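Long-range contact in putative glutathionylspermidine synthase (Methylobacillus flagellatus, PDB 3N6X), which probably acts as an ATP-dependent ligase of the circularly permuted ATP-grasp type, perhaps joining glutathione to spermidine: residues Q201-N206 and Q240-E245. Numbering follows the deposited sequence.
Sequences QVLLNN and QQMGIE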
ATOM      1  N   GLN A 201      -2.935  17.212   3.720  1.00 28.83           N
ATOM      2  CA  GLN A 201      -3.172  18.447   2.984  1.00 28.65           C
ATOM      3  C   GLN A 201      -2.733  18.337   1.529  1.00 31.39           C
ATOM      4  O   GLN A 201      -3.371  18.928   0.656  1.00 31.02           O
ATOM      5  CB  GLN A 201      -2.541  19.658   3.697  1.00 29.60           C
ATOM      6  CG  GLN A 201      -3.300  20.074   4.965  1.00 24.99           C
ATOM      7  CD  GLN A 201      -4.758  20.394   4.717  1.00 35.26           C
ATOM      8  OE1 GLN A 201      -5.120  21.161   3.816  1.00 33.12           O
ATOM      9  NE2 GLN A 201      -5.620  19.840   5.532  1.00 26.10           N
ATOM     10  N   VAL A 202      -1.683  17.535   1.255  1.00 27.76           N
ATOM     11  CA  VAL A 202      -1.263  17.230  -0.126  1.00 27.44           C
ATOM     12  C   VAL A 202      -2.395  16.405  -0.786  1.00 30.81           C
ATOM     13  O   VAL A 202      -2.811  16.713  -1.896  1.00 30.92           O
ATOM     14  CB  VAL A 202       0.106  16.475  -0.181  1.00 30.05           C
ATOM     15  CG1 VAL A 202       0.414  15.984  -1.609  1.00 29.00           C
ATOM     16  CG2 VAL A 202       1.245  17.351   0.353  1.00 29.21           C
ATOM     17  N   LEU A 203      -2.940  15.415  -0.062  1.00 26.68           N
ATOM     18  CA  LEU A 203      -4.044  14.601  -0.580  1.00 27.26           C
ATOM     19  C   LEU A 203      -5.315  15.442  -0.834  1.00 30.86           C
ATOM     20  O   LEU A 203      -5.916  15.327  -1.897  1.00 30.99           O
ATOM     21  CB  LEU A 203      -4.341  13.404   0.361  1.00 27.39           C
ATOM     22  CG  LEU A 203      -5.617  12.583   0.042  1.00 31.38           C
ATOM     23  CD1 LEU A 203      -5.546  11.977  -1.359  1.00 29.10           C
ATOM     24  CD2 LEU A 203      -5.848  11.496   1.100  1.00 33.99           C
ATOM     25  N   LEU A 204      -5.697  16.312   0.123  1.00 27.38           N
ATOM     26  CA  LEU A 204      -6.863  17.178  -0.060  1.00 26.71           C
ATOM     27  C   LEU A 204      -6.698  18.065  -1.300  1.00 32.80           C
ATOM     28  O   LEU A 204      -7.628  18.196  -2.088  1.00 33.69           O
ATOM     29  CB  LEU A 204      -7.116  18.036   1.199  1.00 26.26           C
ATOM     30  CG  LEU A 204      -8.247  19.089   1.086  1.00 29.75           C
ATOM     31  CD1 LEU A 204      -9.592  18.439   0.711  1.00 29.55           C
ATOM     32  CD2 LEU A 204      -8.376  19.877   2.348  1.00 30.01           C
ATOM     33  N   ASN A 205      -5.509  18.633  -1.494  1.00 30.21           N
ATOM     34  CA  ASN A 205      -5.233  19.482  -2.654  1.00 30.63           C
ATOM     35  C   ASN A 205      -5.354  18.704  -3.976  1.00 33.94           C
ATOM     36  O   ASN A 205      -5.922  19.220  -4.939  1.00 34.77           O
ATOM     37  CB  ASN A 205      -3.869  20.120  -2.525  1.00 32.90           C
ATOM     38  CG  ASN A 205      -3.631  21.182  -3.539  1.00 52.79           C
ATOM     39  OD1 ASN A 205      -4.330  22.201  -3.575  1.00 43.93           O
ATOM     40  ND2 ASN A 205      -2.674  20.935  -4.431  1.00 44.36           N
ATOM     41  N   ASN A 206      -4.875  17.448  -3.997  1.00 29.58           N
ATOM     42  CA  ASN A 206      -5.006  16.570  -5.157  1.00 29.05           C
ATOM     43  C   ASN A 206      -6.467  16.201  -5.439  1.00 33.87           C
ATOM     44  O   ASN A 206      -6.838  16.060  -6.610  1.00 34.90           O
ATOM     45  CB  ASN A 206      -4.168  15.299  -4.975  1.00 27.09           C
ATOM     46  CG  ASN A 206      -2.685  15.463  -5.264  1.00 40.00           C
ATOM     47  OD1 ASN A 206      -1.891  14.559  -5.042  1.00 40.18           O
ATOM     48  ND2 ASN A 206      -2.276  16.623  -5.722  1.00 29.87           N
ATOM     49  N   GLN A 240     -10.350  14.037   9.531  1.00 32.20           N
ATOM     50  CA  GLN A 240     -10.099  15.070  10.543  1.00 32.58           C
ATOM     51  C   GLN A 240      -8.808  15.826  10.199  1.00 35.93           C
ATOM     52  O   GLN A 240      -8.821  17.048  10.155  1.00 35.98           O
ATOM     53  CB  GLN A 240     -10.039  14.446  11.959  1.00 34.09           C
ATOM     54  CG  GLN A 240     -10.012  15.467  13.097  1.00 49.19           C
ATOM     55  CD  GLN A 240      -8.603  15.886  13.458  1.00 79.52           C
ATOM     56  OE1 GLN A 240      -7.654  15.077  13.447  1.00 76.27           O
ATOM     57  NE2 GLN A 240      -8.432  17.164  13.781  1.00 73.49           N
ATOM     58  N   GLN A 241      -7.719  15.090   9.852  1.00 32.78           N
ATOM     59  CA  GLN A 241      -6.441  15.699   9.431  1.00 32.05           C
ATOM     60  C   GLN A 241      -6.620  16.591   8.191  1.00 35.99           C
ATOM     61  O   GLN A 241      -5.937  17.609   8.046  1.00 36.93           O
ATOM     62  CB  GLN A 241      -5.392  14.612   9.153  1.00 32.87           C
ATOM     63  CG  GLN A 241      -4.780  13.988  10.407  1.00 39.70           C
ATOM     64  CD  GLN A 241      -4.132  15.019  11.301  1.00 53.34           C
ATOM     65  OE1 GLN A 241      -3.268  15.805  10.879  1.00 46.16           O
ATOM     66  NE2 GLN A 241      -4.578  15.075  12.538  1.00 49.02           N
HETATM   67  N   MSE A 242      -7.541  16.214   7.312  1.00 31.30           N
HETATM   68  CA  MSE A 242      -7.813  16.970   6.095  1.00 29.85           C
HETATM   69  C   MSE A 242      -8.736  18.163   6.371  1.00 32.23           C
HETATM   70  O   MSE A 242      -8.662  19.169   5.674  1.00 30.97           O
HETATM   71  CB  MSE A 242      -8.457  16.052   5.043  1.00 31.41           C
HETATM   72  CG  MSE A 242      -7.464  15.154   4.329  1.00 37.68           C
HETATM   73 SE   MSE A 242      -8.288  14.108   2.869  0.75 44.34          SE
HETATM   74  CE  MSE A 242      -8.943  12.753   3.846  1.00 38.77           C
ATOM     75  N   GLY A 243      -9.650  18.004   7.328  1.00 29.48           N
ATOM     76  CA  GLY A 243     -10.651  19.022   7.629  1.00 28.30           C
ATOM     77  C   GLY A 243     -11.862  18.919   6.718  1.00 33.15           C
ATOM     78  O   GLY A 243     -12.426  19.934   6.314  1.00 35.09           O
ATOM     79  N   ILE A 244     -12.240  17.687   6.345  1.00 28.38           N
ATOM     80  CA  ILE A 244     -13.405  17.433   5.494  1.00 28.28           C
ATOM     81  C   ILE A 244     -14.426  16.550   6.239  1.00 32.36           C
ATOM     82  O   ILE A 244     -14.064  15.859   7.198  1.00 31.39           O
ATOM     83  CB  ILE A 244     -13.009  16.817   4.113  1.00 30.97           C
ATOM     84  CG1 ILE A 244     -12.399  15.371   4.272  1.00 30.71           C
ATOM     85  CG2 ILE A 244     -12.096  17.772   3.327  1.00 30.07           C
ATOM     86  CD1 ILE A 244     -12.192  14.614   2.976  1.00 34.96           C
ATOM     87  N   GLU A 245     -15.691  16.564   5.787  1.00 29.06           N
ATOM     88  CA  GLU A 245     -16.756  15.769   6.416  1.00 28.61           C
ATOM     89  C   GLU A 245     -16.547  14.288   6.202  1.00 34.33           C
ATOM     90  O   GLU A 245     -16.181  13.864   5.097  1.00 34.28           O
ATOM     91  CB  GLU A 245     -18.142  16.173   5.869  1.00 29.42           C
ATOM     92  CG  GLU A 245     -18.580  17.569   6.267  1.00 38.59           C
ATOM     93  CD  GLU A 245     -18.819  17.786   7.751  1.00 60.46           C
ATOM     94  OE1 GLU A 245     -19.061  16.794   8.480  1.00 50.44           O
ATOM     95  OE2 GLU A 245     -18.784  18.961   8.183  1.00 61.27           O
TER
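Met-242, modelled as selenomethionine, packs against Leu-203 and Leu-204 of helix 199-209 at the point where helix 232-242 ends in a Schellman motif and the chain turns toward strand 245-247. The Met-242 side chain crosses that of Leu-203, with SE 4.0 Å from CD2 of the leucine. It runs extended through chi2, and the bend at chi3 (-83°) keeps CE near Leu-203; the side chain also touches Tyr-274 and Leu-222. Leu-204 CB lies 4.3 Å from Met-242 CG. Leu-204 uses its two branches separately: CD1 slides past Ile-244 CG2 at 3.7 Å, while CD2 rests on the carbonyl O of Met-242 at 3.4 Å. Val-220 touches both Leu-204 and Ile-244, so this apolar layer seats the two helices on strand 220-223 of a mixed sheet, within the ATP-grasp family region. Gly-243, with positive phi, is the C' residue, and its N bonds weakly to Gln-240 O. The exposed edge belongs to Gln-201. Bent at chi2 (-57°), its side chain brings the amide to the helix end, where Gln-201 NE2 donates weakly to Gln-241 O at 3.4 Å. The firmer bond runs from Gln-201 NE2 to Met-242 O at 3.1 Å, the donor standing 46° out of the carbonyl plane.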